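Local structure of predicted acyltransferase with acyl-CoA N-acyltransferase domain (Escherichia coli, 4RS2) at residues A[81-93]-A[113-126]. The protein binds coenzyme A, belongs to the GNAT acyltransferase family, and when overexpressed suppresses silencing of RNA targets by the small RNA RhyB, possibly by way of Hfq. Sequence-based numbering, arbitrary orientation.
Sequences QGEDLQWVGMAPL and LDSLNEFGYAAVVT
A beta-alpha-beta unit of the GNAT fold brings strand 87-93 and strand 123-126 side by side in parallel, with helix 104-118 as the crossover between them. At the corner just before the strands, A122 N donates to Q86 O (2.9 Å) in an almost straight bond, N-H...O 172°. The ladder itself begins with V88 N bonded to A123 O; V88 O then receives V125 N in its carbonyl plane, and M90 N meets V125 O head-on at 2.7 Å. A Schellman motif with G120 at positive phi ends the helix and turns the chain into Y121, just ahead of the second strand.

The two faces of the strand pair pack differently. On the W87 side, A123 CB sits 3.5 Å from the centroid of the indole five-membered ring, almost on the ring normal, a CH-pi contact over the face; L85 CD1 lies over the opposite face, toward its rim. V125 CG1 reaches the six-membered part obliquely at CE3, while its CG2 packs on G89 CA. On the other face, which the helix covers, the two methyls of V88 part company. CG1, anti to the carbonyl carbon, touches Y121 CD2 at 3.7 Å, whereas CG2 meets both V124 CG2 and L116 CD1. The Y121 ring has Q86 OE1 above one face and L116 CD2 on the other, both toward the rim. M90 rests its CB against V124 CG1, rises from the sheet, bends at its last torsion and touches Y133, its side chain about 9 Å from the bound coenzyme A. Beside it, T126 holds OG1 anti to its own nitrogen (chi1 -161°), and this hydroxyl donates to M90 O at 2.8 Å, tilted 30° from the carbonyl plane.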
# COMPACT_ATOMS: atom_id res chain seq x y z
N GLN A 81 -10.20 0.43 -16.92
CA GLN A 81 -10.87 0.79 -18.15
C GLN A 81 -12.10 1.64 -17.76
O GLN A 81 -13.18 1.56 -18.34
CB GLN A 81 -11.17 -0.49 -18.97
CG GLN A 81 -11.02 -0.31 -20.48
CD GLN A 81 -10.42 -1.53 -21.18
OE1 GLN A 81 -9.52 -1.40 -22.01
NE2 GLN A 81 -10.90 -2.72 -20.84
N GLY A 82 -11.90 2.45 -16.73
CA GLY A 82 -12.92 3.37 -16.27
C GLY A 82 -14.05 2.83 -15.43
O GLY A 82 -14.99 3.56 -15.15
N GLU A 83 -13.97 1.57 -15.02
CA GLU A 83 -15.03 0.96 -14.22
C GLU A 83 -14.54 0.51 -12.85
O GLU A 83 -13.37 0.14 -12.68
CB GLU A 83 -15.66 -0.21 -14.97
CG GLU A 83 -16.42 0.19 -16.23
CD GLU A 83 -17.61 1.10 -15.95
OE1 GLU A 83 -17.84 1.48 -14.79
OE2 GLU A 83 -18.33 1.44 -16.92
N ASP A 84 -15.46 0.55 -11.89
CA ASP A 84 -15.18 0.16 -10.52
C ASP A 84 -15.46 -1.32 -10.34
O ASP A 84 -16.61 -1.75 -10.38
CB ASP A 84 -16.08 0.96 -9.57
CG ASP A 84 -15.98 0.52 -8.13
OD1 ASP A 84 -15.08 -0.28 -7.78
OD2 ASP A 84 -16.83 1.01 -7.33
N LEU A 85 -14.38 -2.08 -10.16
CA LEU A 85 -14.42 -3.52 -9.94
C LEU A 85 -13.99 -3.89 -8.51
O LEU A 85 -13.63 -5.03 -8.24
CB LEU A 85 -13.47 -4.21 -10.93
CG LEU A 85 -13.66 -3.93 -12.42
CD1 LEU A 85 -12.56 -4.66 -13.19
CD2 LEU A 85 -15.05 -4.34 -12.87
N GLN A 86 -13.99 -2.91 -7.62
CA GLN A 86 -13.59 -3.12 -6.24
C GLN A 86 -12.11 -3.50 -6.17
O GLN A 86 -11.72 -4.42 -5.48
CB GLN A 86 -14.48 -4.17 -5.56
CG GLN A 86 -15.96 -3.84 -5.66
CD GLN A 86 -16.31 -2.57 -4.91
OE1 GLN A 86 -15.91 -2.38 -3.76
NE2 GLN A 86 -17.09 -1.70 -5.55
N TRP A 87 -11.30 -2.76 -6.92
CA TRP A 87 -9.86 -2.86 -6.88
C TRP A 87 -9.27 -1.64 -6.17
O TRP A 87 -9.86 -0.55 -6.18
CB TRP A 87 -9.25 -2.92 -8.29
CG TRP A 87 -9.44 -4.18 -9.03
CD1 TRP A 87 -10.47 -5.07 -8.92
CD2 TRP A 87 -8.61 -4.65 -10.10
NE1 TRP A 87 -10.31 -6.09 -9.83
CE2 TRP A 87 -9.18 -5.86 -10.56
CE3 TRP A 87 -7.43 -4.19 -10.67
CZ2 TRP A 87 -8.59 -6.61 -11.59
CZ3 TRP A 87 -6.82 -4.96 -11.69
CH2 TRP A 87 -7.42 -6.15 -12.13
N VAL A 88 -8.08 -1.83 -5.60
CA VAL A 88 -7.35 -0.74 -4.93
C VAL A 88 -5.89 -0.78 -5.33
O VAL A 88 -5.40 -1.82 -5.78
CB VAL A 88 -7.45 -0.80 -3.41
CG1 VAL A 88 -8.87 -0.55 -2.95
CG2 VAL A 88 -6.89 -2.12 -2.90
N GLY A 89 -5.23 0.37 -5.19
CA GLY A 89 -3.80 0.51 -5.39
C GLY A 89 -3.13 0.69 -4.02
O GLY A 89 -3.60 1.48 -3.18
N MET A 90 -2.06 -0.06 -3.77
CA MET A 90 -1.33 0.03 -2.51
C MET A 90 -0.17 1.00 -2.62
O MET A 90 0.66 0.87 -3.51
CB MET A 90 -0.81 -1.37 -2.15
CG MET A 90 -0.11 -1.45 -0.82
SD MET A 90 0.26 -3.16 -0.38
CE MET A 90 1.68 -3.46 -1.40
N ALA A 91 -0.13 2.00 -1.74
CA ALA A 91 0.91 3.01 -1.69
C ALA A 91 0.51 4.06 -0.70
O ALA A 91 -0.66 4.41 -0.63
CB ALA A 91 1.10 3.69 -3.06
N PRO A 92 1.44 4.54 0.11
CA PRO A 92 2.82 4.09 0.25
C PRO A 92 2.92 2.95 1.24
O PRO A 92 1.91 2.51 1.80
CB PRO A 92 3.53 5.31 0.84
CG PRO A 92 2.51 6.01 1.62
CD PRO A 92 1.16 5.67 1.02
N LEU A 93 4.15 2.44 1.38
CA LEU A 93 4.50 1.39 2.32
C LEU A 93 5.79 1.82 2.96
O LEU A 93 6.79 2.04 2.28
CB LEU A 93 4.70 0.05 1.61
CG LEU A 93 5.24 -1.08 2.48
CD1 LEU A 93 4.24 -1.40 3.57
CD2 LEU A 93 5.54 -2.33 1.63
N LEU A 113 -4.11 -6.80 2.78
CA LEU A 113 -4.75 -7.64 1.79
C LEU A 113 -5.83 -8.52 2.41
O LEU A 113 -6.88 -8.73 1.80
CB LEU A 113 -3.71 -8.47 1.02
CG LEU A 113 -3.15 -7.76 -0.25
CD1 LEU A 113 -2.59 -6.36 0.01
CD2 LEU A 113 -2.14 -8.63 -1.01
N ASP A 114 -5.57 -9.04 3.61
CA ASP A 114 -6.57 -9.89 4.29
C ASP A 114 -7.82 -9.08 4.64
O ASP A 114 -8.94 -9.56 4.46
CB ASP A 114 -5.96 -10.47 5.55
CG ASP A 114 -6.81 -11.53 6.17
OD1 ASP A 114 -7.04 -12.56 5.51
OD2 ASP A 114 -7.24 -11.33 7.32
N SER A 115 -7.63 -7.86 5.13
CA SER A 115 -8.73 -6.96 5.47
C SER A 115 -9.53 -6.61 4.21
O SER A 115 -10.80 -6.62 4.20
CB SER A 115 -8.18 -5.70 6.13
OG SER A 115 -7.76 -5.98 7.46
N LEU A 116 -8.83 -6.32 3.14
CA LEU A 116 -9.50 -5.94 1.90
C LEU A 116 -10.35 -7.10 1.38
O LEU A 116 -11.48 -6.90 0.93
CB LEU A 116 -8.49 -5.44 0.88
CG LEU A 116 -7.87 -4.11 1.24
CD1 LEU A 116 -6.59 -3.96 0.47
CD2 LEU A 116 -8.79 -2.93 1.00
N ASN A 117 -9.82 -8.32 1.46
CA ASN A 117 -10.58 -9.48 1.04
C ASN A 117 -11.82 -9.63 1.88
O ASN A 117 -12.91 -9.91 1.34
CB ASN A 117 -9.73 -10.73 1.17
CG ASN A 117 -10.46 -11.99 0.74
OD1 ASN A 117 -10.90 -12.10 -0.40
ND2 ASN A 117 -10.60 -12.94 1.65
N GLU A 118 -11.65 -9.50 3.20
CA GLU A 118 -12.74 -9.59 4.18
C GLU A 118 -13.86 -8.62 3.84
O GLU A 118 -15.04 -8.95 4.01
CB GLU A 118 -12.19 -9.29 5.59
CG GLU A 118 -13.17 -9.15 6.74
CD GLU A 118 -12.47 -8.66 8.00
OE1 GLU A 118 -11.25 -8.35 7.95
OE2 GLU A 118 -13.13 -8.57 9.06
N PHE A 119 -13.49 -7.43 3.39
CA PHE A 119 -14.46 -6.40 3.05
C PHE A 119 -14.90 -6.36 1.59
O PHE A 119 -15.53 -5.40 1.16
CB PHE A 119 -14.04 -5.05 3.63
CG PHE A 119 -14.01 -5.05 5.15
CD1 PHE A 119 -15.16 -5.32 5.88
CD2 PHE A 119 -12.83 -4.82 5.85
CE1 PHE A 119 -15.15 -5.33 7.27
CE2 PHE A 119 -12.80 -4.83 7.23
CZ PHE A 119 -13.96 -5.09 7.95
N GLY A 120 -14.61 -7.41 0.82
CA GLY A 120 -15.20 -7.54 -0.51
C GLY A 120 -14.41 -7.04 -1.72
O GLY A 120 -14.93 -7.03 -2.84
N TYR A 121 -13.17 -6.61 -1.52
CA TYR A 121 -12.34 -6.15 -2.63
C TYR A 121 -11.78 -7.36 -3.37
O TYR A 121 -11.65 -8.46 -2.81
CB TYR A 121 -11.22 -5.24 -2.11
CG TYR A 121 -11.80 -3.94 -1.66
CD1 TYR A 121 -12.41 -3.83 -0.44
CD2 TYR A 121 -11.80 -2.84 -2.51
CE1 TYR A 121 -13.00 -2.63 -0.04
CE2 TYR A 121 -12.39 -1.65 -2.13
CZ TYR A 121 -12.96 -1.54 -0.90
OH TYR A 121 -13.54 -0.35 -0.53
N ALA A 122 -11.48 -7.15 -4.65
CA ALA A 122 -11.08 -8.24 -5.53
C ALA A 122 -9.63 -8.31 -5.94
O ALA A 122 -9.18 -9.38 -6.33
CB ALA A 122 -11.94 -8.22 -6.78
N ALA A 123 -8.93 -7.18 -5.92
CA ALA A 123 -7.55 -7.13 -6.36
C ALA A 123 -6.85 -5.87 -5.85
O ALA A 123 -7.48 -4.85 -5.62
CB ALA A 123 -7.45 -7.20 -7.87
N VAL A 124 -5.53 -5.98 -5.78
CA VAL A 124 -4.67 -4.91 -5.33
C VAL A 124 -3.55 -4.73 -6.33
O VAL A 124 -2.90 -5.70 -6.71
CB VAL A 124 -4.05 -5.22 -3.96
CG1 VAL A 124 -3.20 -4.03 -3.53
CG2 VAL A 124 -5.16 -5.47 -2.95
N VAL A 125 -3.35 -3.51 -6.79
CA VAL A 125 -2.19 -3.22 -7.65
C VAL A 125 -1.19 -2.40 -6.85
O VAL A 125 -1.56 -1.78 -5.82
CB VAL A 125 -2.56 -2.48 -8.96
CG1 VAL A 125 -3.56 -3.28 -9.75
CG2 VAL A 125 -3.11 -1.08 -8.70
N THR A 126 0.04 -2.39 -7.31
CA THR A 126 1.06 -1.55 -6.70
C THR A 126 2.16 -1.30 -7.72
O THR A 126 2.27 -1.99 -8.74
CB THR A 126 1.63 -2.15 -5.40
OG1 THR A 126 2.27 -1.14 -4.62
CG2 THR A 126 2.64 -3.31 -5.70